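Local coordinates for imelysin-like protein (Psychrobacter arcticus, PDB 3PF0), which is of unknown function but belongs to the imelysin-like family, grouped with the M75 peptidases, and has been proposed to be a metalloendopeptidase, at residues V115-A120 / L227-N232; S233-V238 / R342-Q347. All blocks are in the same frame, centred on the assembly; numbering follows the deposited sequence.

Interaction 1: residues V115-A120 / L227-N232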
loop_
_atom_site.group_PDB
_atom_site.type_symbol
_atom_site.label_atom_id
_atom_site.label_comp_id
_atom_site.label_asym_id
_atom_site.label_seq_id
_atom_site.Cartn_x
_atom_site.Cartn_y
_atom_site.Cartn_z
ATOM N N VAL A 115 5.627 4.520 0.140
ATOM C CA VAL A 115 6.064 5.706 -0.604
ATOM C C VAL A 115 4.783 6.466 -1.002
ATOM O O VAL A 115 3.915 5.896 -1.664
ATOM C CB VAL A 115 6.958 5.320 -1.825
ATOM C CG1 VAL A 115 7.271 6.525 -2.709
ATOM C CG2 VAL A 115 8.247 4.656 -1.364
ATOM N N ASN A 116 4.640 7.716 -0.545
ATOM C CA ASN A 116 3.457 8.543 -0.823
ATOM C C ASN A 116 3.832 9.761 -1.700
ATOM O O ASN A 116 3.074 10.726 -1.790
ATOM C CB ASN A 116 2.810 8.997 0.504
ATOM C CG ASN A 116 3.627 10.004 1.286
ATOM O OD1 ASN A 116 4.841 10.166 1.080
ATOM N ND2 ASN A 116 2.965 10.747 2.169
ATOM N N PHE A 117 4.993 9.697 -2.357
ATOM C CA PHE A 117 5.497 10.785 -3.185
ATOM C C PHE A 117 6.092 10.246 -4.473
ATOM O O PHE A 117 6.260 9.039 -4.618
ATOM C CB PHE A 117 6.556 11.583 -2.387
ATOM C CG PHE A 117 7.761 10.778 -1.952
ATOM C CD1 PHE A 117 7.728 10.020 -0.785
ATOM C CD2 PHE A 117 8.942 10.807 -2.691
ATOM C CE1 PHE A 117 8.840 9.265 -0.392
ATOM C CE2 PHE A 117 10.054 10.056 -2.294
ATOM C CZ PHE A 117 9.999 9.300 -1.142
ATOM N N GLY A 118 6.423 11.151 -5.384
ATOM C CA GLY A 118 7.079 10.814 -6.639
ATOM C C GLY A 118 6.223 10.233 -7.747
ATOM O O GLY A 118 5.067 10.618 -7.910
ATOM N N PRO A 119 6.822 9.341 -8.571
ATOM C CA PRO A 119 6.120 8.787 -9.746
ATOM C C PRO A 119 4.713 8.229 -9.504
ATOM O O PRO A 119 3.865 8.387 -10.384
ATOM C CB PRO A 119 7.043 7.657 -10.204
ATOM C CG PRO A 119 8.371 8.043 -9.732
ATOM C CD PRO A 119 8.210 8.843 -8.496
ATOM N N ALA A 120 4.460 7.578 -8.346
ATOM C CA ALA A 120 3.139 7.007 -8.060
ATOM C C ALA A 120 2.045 8.099 -7.956
ATOM O O ALA A 120 0.878 7.812 -8.215
ATOM C CB ALA A 120 3.184 6.177 -6.785
ATOM N N LEU A 227 15.977 12.072 3.476
ATOM C CA LEU A 227 15.721 11.370 4.728
ATOM C C LEU A 227 14.413 11.867 5.366
ATOM O O LEU A 227 13.622 11.050 5.851
ATOM C CB LEU A 227 16.907 11.563 5.682
ATOM C CG LEU A 227 17.039 10.557 6.828
ATOM C CD1 LEU A 227 17.710 9.267 6.356
ATOM C CD2 LEU A 227 17.824 11.159 7.985
ATOM N N ASN A 228 14.159 13.192 5.301
ATOM C CA ASN A 228 12.945 13.790 5.858
ATOM C C ASN A 228 11.691 13.290 5.124
ATOM O O ASN A 228 10.727 12.899 5.782
ATOM C CB ASN A 228 13.006 15.321 5.832
ATOM C CG ASN A 228 11.972 15.963 6.727
ATOM O OD1 ASN A 228 12.073 15.926 7.957
ATOM N ND2 ASN A 228 10.935 16.538 6.137
ATOM N N GLN A 229 11.723 13.270 3.774
ATOM C CA GLN A 229 10.604 12.833 2.946
ATOM C C GLN A 229 10.320 11.350 3.135
ATOM O O GLN A 229 9.152 10.974 3.214
ATOM C CB GLN A 229 10.849 13.141 1.455
ATOM C CG GLN A 229 9.549 13.099 0.631
ATOM C CD GLN A 229 9.577 13.878 -0.658
ATOM O OE1 GLN A 229 10.590 13.959 -1.366
ATOM N NE2 GLN A 229 8.424 14.402 -1.026
ATOM N N TRP A 230 11.376 10.518 3.188
ATOM C CA TRP A 230 11.284 9.070 3.350
ATOM C C TRP A 230 10.582 8.684 4.676
ATOM O O TRP A 230 9.627 7.910 4.642
ATOM C CB TRP A 230 12.686 8.429 3.253
ATOM C CG TRP A 230 12.791 7.009 3.746
ATOM C CD1 TRP A 230 13.539 6.565 4.793
ATOM C CD2 TRP A 230 12.120 5.853 3.215
ATOM N NE1 TRP A 230 13.398 5.203 4.937
ATOM C CE2 TRP A 230 12.537 4.738 3.979
ATOM C CE3 TRP A 230 11.187 5.654 2.179
ATOM C CZ2 TRP A 230 12.066 3.441 3.736
ATOM C CZ3 TRP A 230 10.717 4.370 1.943
ATOM C CH2 TRP A 230 11.164 3.279 2.707
ATOM N N PHE A 231 11.037 9.222 5.822
ATOM C CA PHE A 231 10.455 8.871 7.113
ATOM C C PHE A 231 9.078 9.503 7.326
ATOM O O PHE A 231 8.260 8.927 8.049
ATOM C CB PHE A 231 11.400 9.204 8.268
ATOM C CG PHE A 231 12.511 8.198 8.380
ATOM C CD1 PHE A 231 12.289 6.956 8.963
ATOM C CD2 PHE A 231 13.768 8.464 7.854
ATOM C CE1 PHE A 231 13.311 6.009 9.039
ATOM C CE2 PHE A 231 14.786 7.512 7.918
ATOM C CZ PHE A 231 14.550 6.292 8.511
ATOM N N ASN A 232 8.797 10.647 6.677
ATOM C CA ASN A 232 7.469 11.238 6.774
ATOM C C ASN A 232 6.494 10.401 5.945
ATOM O O ASN A 232 5.321 10.299 6.297
ATOM C CB ASN A 232 7.461 12.699 6.354
ATOM C CG ASN A 232 7.726 13.603 7.522
ATOM O OD1 ASN A 232 6.828 13.888 8.320
ATOM N ND2 ASN A 232 8.985 13.992 7.705
HETATM O O HOH W 1 4.178 12.625 4.177
#
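Phe117 lies under the side chain of Gln229, and this overlap carries most of the contact between the loop 115-120 and the helix segment 227-232. The stack is of amide on ring: the two planes are only 6° apart. Gln229 CG sits over the middle of the ring in a CH-pi contact, 3.8 Å from the Phe117 centroid, and the extended chain then carries the amide outward over the same face. There the carbon Gln229 CD comes 3.7 Å from Phe117 CD2, while the amide nitrogen Gln229 NE2 reaches past the ring to Phe117 CB at 3.6 Å. Phe117 has CG wedged between its own backbone N and carbonyl carbon (chi1 60°), which turns the ring toward the helix. Val115 CG1 lies over the opposite face, toward its rim. A serine in its place would probably strip the Gln229 chain of its flat support and leave a gap between that chain and Val115.

The second apolar touch is lighter: Val115 CG2 meets the indole of Trp230 at its edge, near the ring plane, 4.1 Å from Trp230 CZ3. The polar end of that indole, NE1, is hydrogen-bonded to Tyr54 OH.

No direct hydrogen bond joins the two segments. A water bridges them instead, accepting from Asn116 ND2 at 3.0 Å and donating only weakly to Asn232 O. Within the helix, Asn232 ND2 bonds Asn228 O at 2.8 Å and also reaches Arg355 O.

In this all-helical chain the loop follows helix 92-112 and rests on helix 225-250, while Val115 also packs against helices 48-84 and 183-214.

Interaction 2: residues S233-V238 / R342-Q347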
loop_
_atom_site.group_PDB
_atom_site.type_symbol
_atom_site.label_atom_id
_atom_site.label_comp_id
_atom_site.label_asym_id
_atom_site.label_seq_id
_atom_site.Cartn_x
_atom_site.Cartn_y
_atom_site.Cartn_z
ATOM N N SER A 233 7.005 9.758 4.883
ATOM C CA SER A 233 6.242 8.854 4.033
ATOM C C SER A 233 5.859 7.611 4.843
ATOM O O SER A 233 4.719 7.154 4.757
ATOM C CB SER A 233 7.055 8.465 2.799
ATOM O OG SER A 233 6.271 7.718 1.886
ATOM N N LEU A 234 6.815 7.082 5.641
ATOM C CA LEU A 234 6.593 5.916 6.495
ATOM C C LEU A 234 5.614 6.262 7.598
ATOM O O LEU A 234 4.738 5.448 7.907
ATOM C CB LEU A 234 7.903 5.368 7.086
ATOM C CG LEU A 234 8.913 4.747 6.109
ATOM C CD1 LEU A 234 10.150 4.286 6.852
ATOM C CD2 LEU A 234 8.304 3.584 5.314
ATOM N N LEU A 235 5.722 7.489 8.155
ATOM C CA LEU A 235 4.809 7.977 9.196
ATOM C C LEU A 235 3.386 8.091 8.618
ATOM O O LEU A 235 2.428 7.703 9.296
ATOM C CB LEU A 235 5.302 9.322 9.773
ATOM C CG LEU A 235 4.363 10.124 10.703
ATOM C CD1 LEU A 235 4.003 9.355 11.986
ATOM C CD2 LEU A 235 4.972 11.466 11.038
ATOM N N SER A 236 3.268 8.604 7.360
ATOM C CA SER A 236 1.996 8.764 6.648
ATOM C C SER A 236 1.320 7.412 6.425
ATOM O O SER A 236 0.100 7.331 6.469
ATOM C CB SER A 236 2.215 9.464 5.310
ATOM O OG SER A 236 0.996 9.669 4.615
ATOM N N LEU A 237 2.122 6.345 6.190
ATOM C CA LEU A 237 1.616 4.985 5.961
ATOM C C LEU A 237 0.779 4.502 7.158
ATOM O O LEU A 237 -0.340 4.036 6.963
ATOM C CB LEU A 237 2.781 3.999 5.681
ATOM C CG LEU A 237 2.403 2.522 5.448
ATOM C CD1 LEU A 237 1.690 2.325 4.111
ATOM C CD2 LEU A 237 3.620 1.638 5.499
ATOM N N VAL A 238 1.317 4.631 8.382
ATOM C CA VAL A 238 0.653 4.185 9.608
ATOM C C VAL A 238 -0.432 5.213 10.042
ATOM O O VAL A 238 -1.453 4.795 10.599
ATOM C CB VAL A 238 1.683 3.832 10.726
ATOM C CG1 VAL A 238 2.689 4.947 10.958
ATOM C CG2 VAL A 238 1.018 3.390 12.034
ATOM N N ARG A 342 3.167 7.508 17.630
ATOM C CA ARG A 342 3.735 8.222 18.772
ATOM C C ARG A 342 5.248 8.033 18.806
ATOM O O ARG A 342 5.985 9.018 18.879
ATOM C CB ARG A 342 3.099 7.733 20.085
ATOM C CG ARG A 342 3.505 8.545 21.317
ATOM C CD ARG A 342 3.054 7.904 22.626
ATOM N NE ARG A 342 3.698 6.608 22.870
ATOM C CZ ARG A 342 4.908 6.450 23.399
ATOM N NH1 ARG A 342 5.635 7.508 23.745
ATOM N NH2 ARG A 342 5.407 5.233 23.578
ATOM N N LEU A 343 5.704 6.770 18.706
ATOM C CA LEU A 343 7.116 6.417 18.719
ATOM C C LEU A 343 7.860 7.008 17.515
ATOM O O LEU A 343 9.002 7.428 17.676
ATOM C CB LEU A 343 7.305 4.891 18.763
ATOM C CG LEU A 343 6.972 4.180 20.086
ATOM C CD1 LEU A 343 6.957 2.688 19.898
ATOM C CD2 LEU A 343 7.953 4.545 21.197
ATOM N N ILE A 344 7.221 7.071 16.329
ATOM C CA ILE A 344 7.871 7.625 15.136
ATOM C C ILE A 344 8.060 9.155 15.286
ATOM O O ILE A 344 9.167 9.657 15.071
ATOM C CB ILE A 344 7.124 7.246 13.820
ATOM C CG1 ILE A 344 7.150 5.715 13.595
ATOM C CG2 ILE A 344 7.732 7.984 12.603
ATOM C CD1 ILE A 344 6.223 5.179 12.463
ATOM N N LYS A 345 7.000 9.868 15.683
ATOM C CA LYS A 345 6.990 11.323 15.831
ATOM C C LYS A 345 7.847 11.843 16.995
ATOM O O LYS A 345 8.501 12.878 16.839
ATOM C CB LYS A 345 5.545 11.822 16.025
ATOM C CG LYS A 345 4.711 11.861 14.755
ATOM C CD LYS A 345 3.231 11.627 15.039
ATOM C CE LYS A 345 2.439 12.888 15.251
ATOM N NZ LYS A 345 1.009 12.582 15.496
ATOM N N SER A 346 7.812 11.170 18.161
ATOM C CA SER A 346 8.485 11.662 19.364
ATOM C C SER A 346 9.840 11.023 19.681
ATOM O O SER A 346 10.582 11.611 20.476
ATOM C CB SER A 346 7.573 11.510 20.579
ATOM O OG SER A 346 7.357 10.149 20.911
ATOM N N GLN A 347 10.165 9.845 19.101
ATOM C CA GLN A 347 11.439 9.175 19.375
ATOM C C GLN A 347 12.271 8.982 18.106
ATOM O O GLN A 347 13.447 9.328 18.105
ATOM C CB GLN A 347 11.225 7.823 20.080
ATOM C CG GLN A 347 10.943 7.935 21.578
ATOM C CD GLN A 347 10.864 6.595 22.281
ATOM O OE1 GLN A 347 11.505 5.606 21.898
ATOM N NE2 GLN A 347 10.101 6.542 23.363
#
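Leu235 and Ile344 face each other between two packed helices of an all-helical fold, helix 225-250 and helix 327-351. The short segments run roughly antiparallel, with 148° between their directions and axes 10.4 Å apart at closest approach; Leu235, Val238, Ile344 and the aliphatic part of Lys345 meet between them.

Leu235 is the hub. Its CB points at the partner helix and meets Ile344 CG2 at 4.0 Å, with the methyl CD1 also against that branch. Its CG stands anti to the backbone N (chi1 170°), which sends the two methyls toward Lys345. The leucine end lies roughly perpendicular to the lysine chain, and both Leu235 methyls press on Lys345 CG from the same side, CD2 at 3.7 Å and CD1 slightly farther. The lysine therefore offers its aliphatic part to the leucine. The chain then bends about its CG-CD bond, and NZ forms a salt bridge with Glu239 OE2, one turn along the partner helix, so the same side chain adds a charged link at the border of the apolar patch.

Ile344 uses its two branches separately. CG2 serves Leu235, whereas the longer arm, laid beside the backbone N, runs to Val238; these two side chains lie alongside each other, pointing opposite ways. Helices 268-283 and 298-316 also touch Ile344, through Met283 and Leu304.

On the lysine's own helix a wider pi-type turn begins at Ile344. From within that turn Ser346 OG donates back to Arg342 O, which also accepts from Ser346 N. At the far end of Ile344, its CD1 methyl lies 3.8 Å from Val238 CG1.

How the interactions relate
From the N terminus, the chain passes helices 48-84 and 92-112 and enters the loop 115-120, whose partner lies much later in the chain, on helix 225-250. Interaction 1 closes there, across 106 residues, a little over half of them helical. Interaction 2 opens on the next turn of that helix, at 233-238, and closes about a hundred residues later on helix 327-351. The two loops are thus in series, neither enclosing nor crossing the other. Helix 225-250 is their shared member, tying the loop after helix 92-112 to helix 327-351. The contacts also meet directly: Ser233 OG lies 2.9 Å from Asn116 N, a probable hydrogen bond, while Ser233 CB packs on Phe117 CE1.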